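Local coordinates for protein histidine--tRNA ligase (Staphylococcus aureus, PDB 1QE0) that joins histidine to its transfer RNA at the expense of ATP, giving histidyl-tRNA(His), AMP and diphosphate, and works as a homodimeric class II synthetase, at residues V86-Y89 with K93-G96; S138-V143 with E236-Y241; L104-P109 with G305-I310. All blocks are in the same frame, centred on the assembly; numbering follows the deposited sequence.

Interaction 1: V86-Y89 with K93-G96; sequences VRSY and KMQG
The ring of Tyr89 carries Met94 CB over one face. Met94 CB sits 3.6 Å above the ring plane, displaced toward the rim. It is 4.0 Å from the ring centroid, a CH-pi contact. Tyr89 CG is anti to the backbone N (chi1 170°), which puts the ring beside its own carbonyl and next to the returning loop. Beyond CG the Met94 chain is extended. It runs back past Tyr89 CA, and CE ends 3.8 Å from Ser88 O. The sulfur SD approaches the ring obliquely, 5.0 Å from its centroid, as a Met-aromatic contact. Gln95 bends at chi2 and brings NE2 to 3.3 Å from Tyr89 CE2. The amide and ring planes are 45° apart. The hydroxyl end of the tyrosine meets Gln95 CA and CB.

The backbone bond from Met94 N to Tyr89 O is 3.0 Å long and nearly straight, at 174°. It belongs to a Schellman motif that ends helix 82-91, with Lys93 in the positive-phi C-prime position. Ser88 OG is hydrogen-bonded to Asp10 of the second subunit, whose Leu12 also packs on Met94. The chemistry is thus mixed. The backbone bond of Met94 helps close the turn, while apolar and sulfur contacts lay Met94 along Tyr89, CB over its ring and the rest beside its backbone, next to the dimer interface.

Interaction 2: S138-V143 with E236-Y241; sequences SVDAEV and EQVKAY
Tyr241 leaves helix 236-241 toward helix 138-143, and its ring lies beside Ser138 and Ala141. Its CG is anti to the carbonyl carbon (chi1 -80°), and the base of the side chain meets Ala141, with CB 3.5 Å from Ala141 CB. Further out, Tyr241 CE2 reaches 3.6 Å from Ser138 N. Both approaches to the ring are oblique. Within its own helix, Gln237 OE1 stands 3.2 Å above the centre of one face of the Tyr241 ring. The second point of contact is Val238. Its CG2 lies 3.9 Å from Asp140 CB and also meets OD1, and the two side chains cross at about a right angle. The carboxylate of Asp140 takes its polar partners from Arg288, Tyr234 and Thr265.

The axes of the two segments approach to 8.6 Å at a crossing angle of -46°, consistent with the small Ala141 at the point where the backbones are nearest. No hydrogen bond joins the segments. Around them, Pro137 and Leu144 of helix 137-153 extend the contact with helix 231-245. Asp140 and Val143 rest on Ile304 of strand 302-309. Tyr363 and Arg343 of the second subunit, from its anticodon-binding domain, pack on Ser138 and Tyr241.

Interaction 3: L104-P109 with G305-I310; sequences LYYNGP and GFALSI
Strand 104-109 and segment 305-310, a strand as far as Ser309, run in the same general direction but are not direct neighbours. Tyr106 CA and Ala307 CA are 9.2 Å apart, and Asn107 CA and Ile310 CA 8.8 Å. Strand 123-132 pairs antiparallel with both parent strands and lies between them. No hydrogen bond links the two segments, so side chains make the contact by reaching across.

Tyr106 makes one of the two touches. Its CG lies between the backbone N and the carbonyl carbon (chi1 60°), and the ring extends until OH is 4.1 Å from Ala307 CB. This is a light touch by the end of the phenol. Asn107 leaves the strand on the side opposite Tyr106 and meets Ile310. With CG anti to the backbone N (chi1 -175°), its OD1 comes to 4.2 Å from Ile310 CG1. Ile310 opens the helix that Ser309 caps through OG.

By comparison with class II synthetases, 104-109 probably belongs to motif 2 and 305-310 to motif 3, a strand that runs into a helix. Tyr106 also packs on Gln126 of the middle strand and on Val85 of helix 82-91. Phe306 and Leu308 face helix 137-153, while Ile310 meets Trp19, Ile22 and Leu26 of helix 13-33.

Overall arrangement
From the N terminus, interaction 1 comes first. It closes a short local turn at the end of helix 82-91, and the chain then enters strand 102-111. That strand begins interaction 3, whose long loop closes only at residues 305-310, some 200 residues later. Interaction 2 opens and closes within this span, joining helix 137-153 to helix 231-245. Interaction 1 therefore precedes the others in series, and none cross. Interactions 2 and 3 touch where Val143 O packs on Phe306 CE2, so helix 137-153, the first helix of interaction 2, packs on strand 302-309. Interaction 1 is about 18 Å from interaction 3, centre to centre. All three reach the second subunit.

Interaction 1: V86-Y89 with K93-G96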
loop_
_atom_site.group_PDB
_atom_site.type_symbol
_atom_site.label_atom_id
_atom_site.label_comp_id
_atom_site.label_asym_id
_atom_site.label_seq_id
_atom_site.Cartn_x
_atom_site.Cartn_y
_atom_site.Cartn_z
ATOM N N VAL A 86 4.484 -13.681 11.543
ATOM C CA VAL A 86 5.132 -14.507 12.564
ATOM C C VAL A 86 6.341 -15.256 11.989
ATOM O O VAL A 86 7.403 -15.333 12.613
ATOM C CB VAL A 86 4.121 -15.481 13.223
ATOM C CG1 VAL A 86 4.820 -16.585 13.993
ATOM C CG2 VAL A 86 3.197 -14.687 14.128
ATOM N N ARG A 87 6.203 -15.774 10.778
ATOM C CA ARG A 87 7.302 -16.497 10.146
ATOM C C ARG A 87 8.493 -15.548 9.926
ATOM O O ARG A 87 9.650 -15.955 10.035
ATOM C CB ARG A 87 6.839 -17.133 8.832
ATOM C CG ARG A 87 7.847 -18.073 8.244
ATOM C CD ARG A 87 8.337 -17.579 6.908
ATOM N NE ARG A 87 9.142 -16.366 7.006
ATOM C CZ ARG A 87 9.006 -15.325 6.186
ATOM N NH1 ARG A 87 8.099 -15.359 5.216
ATOM N NH2 ARG A 87 9.781 -14.258 6.310
ATOM N N SER A 88 8.214 -14.279 9.645
ATOM C CA SER A 88 9.283 -13.310 9.455
ATOM C C SER A 88 9.898 -12.905 10.791
ATOM O O SER A 88 11.106 -12.686 10.886
ATOM C CB SER A 88 8.765 -12.073 8.742
ATOM O OG SER A 88 9.850 -11.187 8.514
ATOM N N TYR A 89 9.036 -12.713 11.787
ATOM C CA TYR A 89 9.427 -12.332 13.137
ATOM C C TYR A 89 10.380 -13.396 13.668
ATOM O O TYR A 89 11.434 -13.087 14.231
ATOM C CB TYR A 89 8.166 -12.215 14.013
ATOM C CG TYR A 89 8.392 -12.048 15.491
ATOM C CD1 TYR A 89 8.200 -10.822 16.109
ATOM C CD2 TYR A 89 8.777 -13.126 16.284
ATOM C CE1 TYR A 89 8.382 -10.668 17.462
ATOM C CE2 TYR A 89 8.966 -12.980 17.666
ATOM C CZ TYR A 89 8.767 -11.747 18.235
ATOM O OH TYR A 89 8.987 -11.575 19.577
ATOM N N LYS A 93 14.697 -13.286 13.914
ATOM C CA LYS A 93 15.014 -13.212 15.326
ATOM C C LYS A 93 14.663 -11.837 15.933
ATOM O O LYS A 93 15.493 -11.187 16.580
ATOM C CB LYS A 93 16.495 -13.559 15.494
ATOM C CG LYS A 93 16.813 -14.958 14.962
ATOM C CD LYS A 93 18.310 -15.237 14.931
ATOM C CE LYS A 93 18.635 -16.719 15.189
ATOM N NZ LYS A 93 18.010 -17.658 14.213
ATOM N N MET A 94 13.400 -11.442 15.779
ATOM C CA MET A 94 12.931 -10.149 16.279
ATOM C C MET A 94 12.745 -10.129 17.792
ATOM O O MET A 94 12.778 -9.072 18.425
ATOM C CB MET A 94 11.636 -9.738 15.571
ATOM C CG MET A 94 11.798 -9.561 14.078
ATOM S SD MET A 94 10.357 -8.986 13.229
ATOM C CE MET A 94 10.981 -8.948 11.583
ATOM N N GLN A 95 12.600 -11.313 18.373
ATOM C CA GLN A 95 12.418 -11.433 19.810
ATOM C C GLN A 95 13.590 -10.825 20.524
ATOM O O GLN A 95 13.482 -10.390 21.648
ATOM C CB GLN A 95 12.287 -12.899 20.228
ATOM C CG GLN A 95 13.385 -13.824 19.706
ATOM C CD GLN A 95 13.140 -14.373 18.291
ATOM O OE1 GLN A 95 13.934 -15.103 17.781
ATOM N NE2 GLN A 95 12.069 -13.996 17.668
ATOM N N GLY A 96 14.720 -10.787 19.857
ATOM C CA GLY A 96 15.889 -10.240 20.493
ATOM C C GLY A 96 16.084 -8.783 20.180
ATOM O O GLY A 96 17.119 -8.201 20.490
#

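Interaction 2: S138-V143 with E236-Y241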
loop_
_atom_site.group_PDB
_atom_site.type_symbol
_atom_site.label_atom_id
_atom_site.label_comp_id
_atom_site.label_asym_id
_atom_site.label_seq_id
_atom_site.Cartn_x
_atom_site.Cartn_y
_atom_site.Cartn_z
ATOM N N SER A 138 -2.687 -1.780 28.639
ATOM C CA SER A 138 -2.499 -0.534 27.936
ATOM C C SER A 138 -2.192 -0.760 26.470
ATOM O O SER A 138 -2.451 0.121 25.663
ATOM C CB SER A 138 -1.398 0.280 28.578
ATOM O OG SER A 138 -0.194 -0.456 28.552
ATOM N N VAL A 139 -1.641 -1.920 26.115
ATOM C CA VAL A 139 -1.332 -2.219 24.697
ATOM C C VAL A 139 -2.630 -2.513 23.960
ATOM O O VAL A 139 -2.868 -2.024 22.858
ATOM C CB VAL A 139 -0.430 -3.455 24.515
ATOM C CG1 VAL A 139 -0.071 -3.595 23.052
ATOM C CG2 VAL A 139 0.817 -3.319 25.336
ATOM N N ASP A 140 -3.440 -3.358 24.588
ATOM C CA ASP A 140 -4.743 -3.740 24.089
ATOM C C ASP A 140 -5.518 -2.473 23.822
ATOM O O ASP A 140 -6.018 -2.269 22.715
ATOM C CB ASP A 140 -5.482 -4.542 25.152
ATOM C CG ASP A 140 -5.004 -5.957 25.242
ATOM O OD1 ASP A 140 -5.864 -6.846 25.307
ATOM O OD2 ASP A 140 -3.782 -6.191 25.231
ATOM N N ALA A 141 -5.605 -1.606 24.828
ATOM C CA ALA A 141 -6.322 -0.351 24.659
ATOM C C ALA A 141 -5.786 0.394 23.430
ATOM O O ALA A 141 -6.575 0.865 22.613
ATOM C CB ALA A 141 -6.226 0.517 25.904
ATOM N N GLU A 142 -4.464 0.426 23.250
ATOM C CA GLU A 142 -3.884 1.123 22.093
ATOM C C GLU A 142 -4.371 0.563 20.764
ATOM O O GLU A 142 -4.644 1.350 19.834
ATOM C CB GLU A 142 -2.361 1.074 22.100
ATOM C CG GLU A 142 -1.744 1.688 20.864
ATOM C CD GLU A 142 -0.263 1.419 20.775
ATOM O OE1 GLU A 142 0.102 0.393 20.156
ATOM O OE2 GLU A 142 0.529 2.224 21.317
ATOM N N VAL A 143 -4.474 -0.773 20.660
ATOM C CA VAL A 143 -4.943 -1.333 19.419
ATOM C C VAL A 143 -6.424 -1.157 19.244
ATOM O O VAL A 143 -6.882 -1.049 18.107
ATOM C CB VAL A 143 -4.544 -2.781 19.160
ATOM C CG1 VAL A 143 -3.212 -3.124 19.803
ATOM C CG2 VAL A 143 -5.634 -3.710 19.499
ATOM N N GLU A 236 -10.782 -6.078 33.054
ATOM C CA GLU A 236 -11.356 -4.892 33.676
ATOM C C GLU A 236 -10.486 -3.681 33.400
ATOM O O GLU A 236 -10.990 -2.572 33.371
ATOM C CB GLU A 236 -11.562 -5.027 35.194
ATOM C CG GLU A 236 -12.413 -6.199 35.712
ATOM C CD GLU A 236 -13.787 -6.388 35.062
ATOM O OE1 GLU A 236 -14.028 -7.503 34.511
ATOM O OE2 GLU A 236 -14.631 -5.456 35.147
ATOM N N GLN A 237 -9.177 -3.877 33.246
ATOM C CA GLN A 237 -8.279 -2.764 32.952
ATOM C C GLN A 237 -8.471 -2.312 31.510
ATOM O O GLN A 237 -8.523 -1.105 31.245
ATOM C CB GLN A 237 -6.828 -3.146 33.182
ATOM C CG GLN A 237 -5.885 -1.955 33.071
ATOM C CD GLN A 237 -6.374 -0.768 33.883
ATOM O OE1 GLN A 237 -6.465 0.353 33.383
ATOM N NE2 GLN A 237 -6.720 -1.017 35.138
ATOM N N VAL A 238 -8.569 -3.273 30.583
ATOM C CA VAL A 238 -8.814 -2.954 29.178
ATOM C C VAL A 238 -10.057 -2.056 29.109
ATOM O O VAL A 238 -9.982 -0.927 28.619
ATOM C CB VAL A 238 -9.024 -4.219 28.342
ATOM C CG1 VAL A 238 -9.475 -3.864 26.934
ATOM C CG2 VAL A 238 -7.719 -5.021 28.310
ATOM N N LYS A 239 -11.174 -2.504 29.679
ATOM C CA LYS A 239 -12.394 -1.686 29.656
ATOM C C LYS A 239 -12.229 -0.393 30.430
ATOM O O LYS A 239 -12.833 0.604 30.097
ATOM C CB LYS A 239 -13.603 -2.445 30.188
ATOM C CG LYS A 239 -13.860 -3.697 29.439
ATOM C CD LYS A 239 -15.074 -4.372 29.984
ATOM C CE LYS A 239 -14.826 -4.926 31.357
ATOM N NZ LYS A 239 -15.997 -5.714 31.794
ATOM N N ALA A 240 -11.411 -0.411 31.469
ATOM C CA ALA A 240 -11.182 0.792 32.249
ATOM C C ALA A 240 -10.641 1.803 31.270
ATOM O O ALA A 240 -11.181 2.899 31.125
ATOM C CB ALA A 240 -10.163 0.539 33.305
ATOM N N TYR A 241 -9.598 1.394 30.557
ATOM C CA TYR A 241 -8.947 2.240 29.568
ATOM C C TYR A 241 -9.903 2.747 28.513
ATOM O O TYR A 241 -9.855 3.923 28.138
ATOM C CB TYR A 241 -7.804 1.477 28.921
ATOM C CG TYR A 241 -6.579 1.477 29.792
ATOM C CD1 TYR A 241 -6.143 2.659 30.375
ATOM C CD2 TYR A 241 -5.820 0.327 29.979
ATOM C CE1 TYR A 241 -4.985 2.706 31.101
ATOM C CE2 TYR A 241 -4.646 0.369 30.721
ATOM C CZ TYR A 241 -4.242 1.579 31.269
ATOM O OH TYR A 241 -3.064 1.716 31.961
#

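Interaction 3: L104-P109 with G305-I310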
loop_
_atom_site.group_PDB
_atom_site.type_symbol
_atom_site.label_atom_id
_atom_site.label_comp_id
_atom_site.label_asym_id
_atom_site.label_seq_id
_atom_site.Cartn_x
_atom_site.Cartn_y
_atom_site.Cartn_z
ATOM N N LEU A 104 4.090 -4.060 14.192
ATOM C CA LEU A 104 4.148 -4.144 12.726
ATOM C C LEU A 104 2.772 -4.136 12.035
ATOM O O LEU A 104 1.790 -4.630 12.603
ATOM C CB LEU A 104 4.798 -5.472 12.345
ATOM C CG LEU A 104 6.231 -5.896 12.670
ATOM C CD1 LEU A 104 6.364 -7.405 12.415
ATOM C CD2 LEU A 104 7.228 -5.131 11.855
ATOM N N TYR A 105 2.714 -3.648 10.798
ATOM C CA TYR A 105 1.471 -3.646 10.038
ATOM C C TYR A 105 1.722 -4.050 8.605
ATOM O O TYR A 105 2.863 -4.006 8.122
ATOM C CB TYR A 105 0.764 -2.287 10.077
ATOM C CG TYR A 105 1.216 -1.231 9.089
ATOM C CD1 TYR A 105 0.671 -1.138 7.816
ATOM C CD2 TYR A 105 2.138 -0.282 9.464
ATOM C CE1 TYR A 105 1.037 -0.120 6.960
ATOM C CE2 TYR A 105 2.520 0.736 8.614
ATOM C CZ TYR A 105 1.975 0.819 7.378
ATOM O OH TYR A 105 2.385 1.870 6.586
ATOM N N TYR A 106 0.666 -4.493 7.929
ATOM C CA TYR A 106 0.793 -4.914 6.542
ATOM C C TYR A 106 -0.438 -4.519 5.786
ATOM O O TYR A 106 -1.396 -4.043 6.375
ATOM C CB TYR A 106 1.030 -6.412 6.454
ATOM C CG TYR A 106 -0.046 -7.244 7.051
ATOM C CD1 TYR A 106 0.131 -7.856 8.289
ATOM C CD2 TYR A 106 -1.260 -7.408 6.397
ATOM C CE1 TYR A 106 -0.885 -8.606 8.865
ATOM C CE2 TYR A 106 -2.288 -8.156 6.963
ATOM C CZ TYR A 106 -2.100 -8.746 8.193
ATOM O OH TYR A 106 -3.137 -9.447 8.752
ATOM N N ASN A 107 -0.406 -4.700 4.479
ATOM C CA ASN A 107 -1.535 -4.355 3.617
ATOM C C ASN A 107 -1.238 -4.938 2.225
ATOM O O ASN A 107 -0.297 -4.498 1.569
ATOM C CB ASN A 107 -1.647 -2.825 3.533
ATOM C CG ASN A 107 -2.871 -2.349 2.746
ATOM O OD1 ASN A 107 -3.479 -3.080 1.973
ATOM N ND2 ASN A 107 -3.224 -1.105 2.947
ATOM N N GLY A 108 -1.987 -5.951 1.798
ATOM C CA GLY A 108 -1.744 -6.516 0.487
ATOM C C GLY A 108 -2.764 -7.574 0.167
ATOM O O GLY A 108 -3.632 -7.862 0.978
ATOM N N PRO A 109 -2.726 -8.153 -1.026
ATOM C CA PRO A 109 -3.682 -9.191 -1.405
ATOM C C PRO A 109 -3.454 -10.521 -0.729
ATOM O O PRO A 109 -2.312 -10.992 -0.645
ATOM C CB PRO A 109 -3.450 -9.325 -2.905
ATOM C CG PRO A 109 -2.018 -8.976 -3.040
ATOM C CD PRO A 109 -1.940 -7.739 -2.191
ATOM N N GLY A 305 -3.445 -8.485 17.631
ATOM C CA GLY A 305 -3.509 -7.919 16.303
ATOM C C GLY A 305 -4.932 -7.963 15.813
ATOM O O GLY A 305 -5.821 -8.431 16.537
ATOM N N PHE A 306 -5.138 -7.489 14.600
ATOM C CA PHE A 306 -6.438 -7.491 13.990
ATOM C C PHE A 306 -6.184 -7.464 12.501
ATOM O O PHE A 306 -5.023 -7.359 12.090
ATOM C CB PHE A 306 -7.277 -6.283 14.438
ATOM C CG PHE A 306 -6.710 -4.924 14.067
ATOM C CD1 PHE A 306 -6.927 -4.379 12.823
ATOM C CD2 PHE A 306 -6.073 -4.150 15.000
ATOM C CE1 PHE A 306 -6.525 -3.091 12.525
ATOM C CE2 PHE A 306 -5.667 -2.860 14.714
ATOM C CZ PHE A 306 -5.891 -2.333 13.491
ATOM N N ALA A 307 -7.238 -7.629 11.701
ATOM C CA ALA A 307 -7.145 -7.602 10.242
ATOM C C ALA A 307 -8.392 -6.917 9.802
ATOM O O ALA A 307 -9.412 -7.043 10.442
ATOM C CB ALA A 307 -7.091 -8.967 9.671
ATOM N N LEU A 308 -8.357 -6.375 8.605
ATOM C CA LEU A 308 -9.442 -5.579 8.111
ATOM C C LEU A 308 -9.343 -5.658 6.609
ATOM O O LEU A 308 -8.250 -5.847 6.074
ATOM C CB LEU A 308 -9.156 -4.178 8.644
ATOM C CG LEU A 308 -9.379 -2.774 8.095
ATOM C CD1 LEU A 308 -8.803 -1.863 9.130
ATOM C CD2 LEU A 308 -8.694 -2.494 6.775
ATOM N N SER A 309 -10.481 -5.588 5.928
ATOM C CA SER A 309 -10.528 -5.661 4.465
ATOM C C SER A 309 -10.734 -4.293 3.890
ATOM O O SER A 309 -11.671 -3.598 4.301
ATOM C CB SER A 309 -11.690 -6.550 4.026
ATOM O OG SER A 309 -12.003 -6.368 2.658
ATOM N N ILE A 310 -9.907 -3.925 2.914
ATOM C CA ILE A 310 -10.046 -2.614 2.281
ATOM C C ILE A 310 -11.314 -2.596 1.425
ATOM O O ILE A 310 -12.052 -1.593 1.356
ATOM C CB ILE A 310 -8.829 -2.250 1.426
ATOM C CG1 ILE A 310 -7.572 -2.158 2.308
ATOM C CG2 ILE A 310 -9.073 -0.902 0.723
ATOM C CD1 ILE A 310 -7.600 -0.999 3.250
#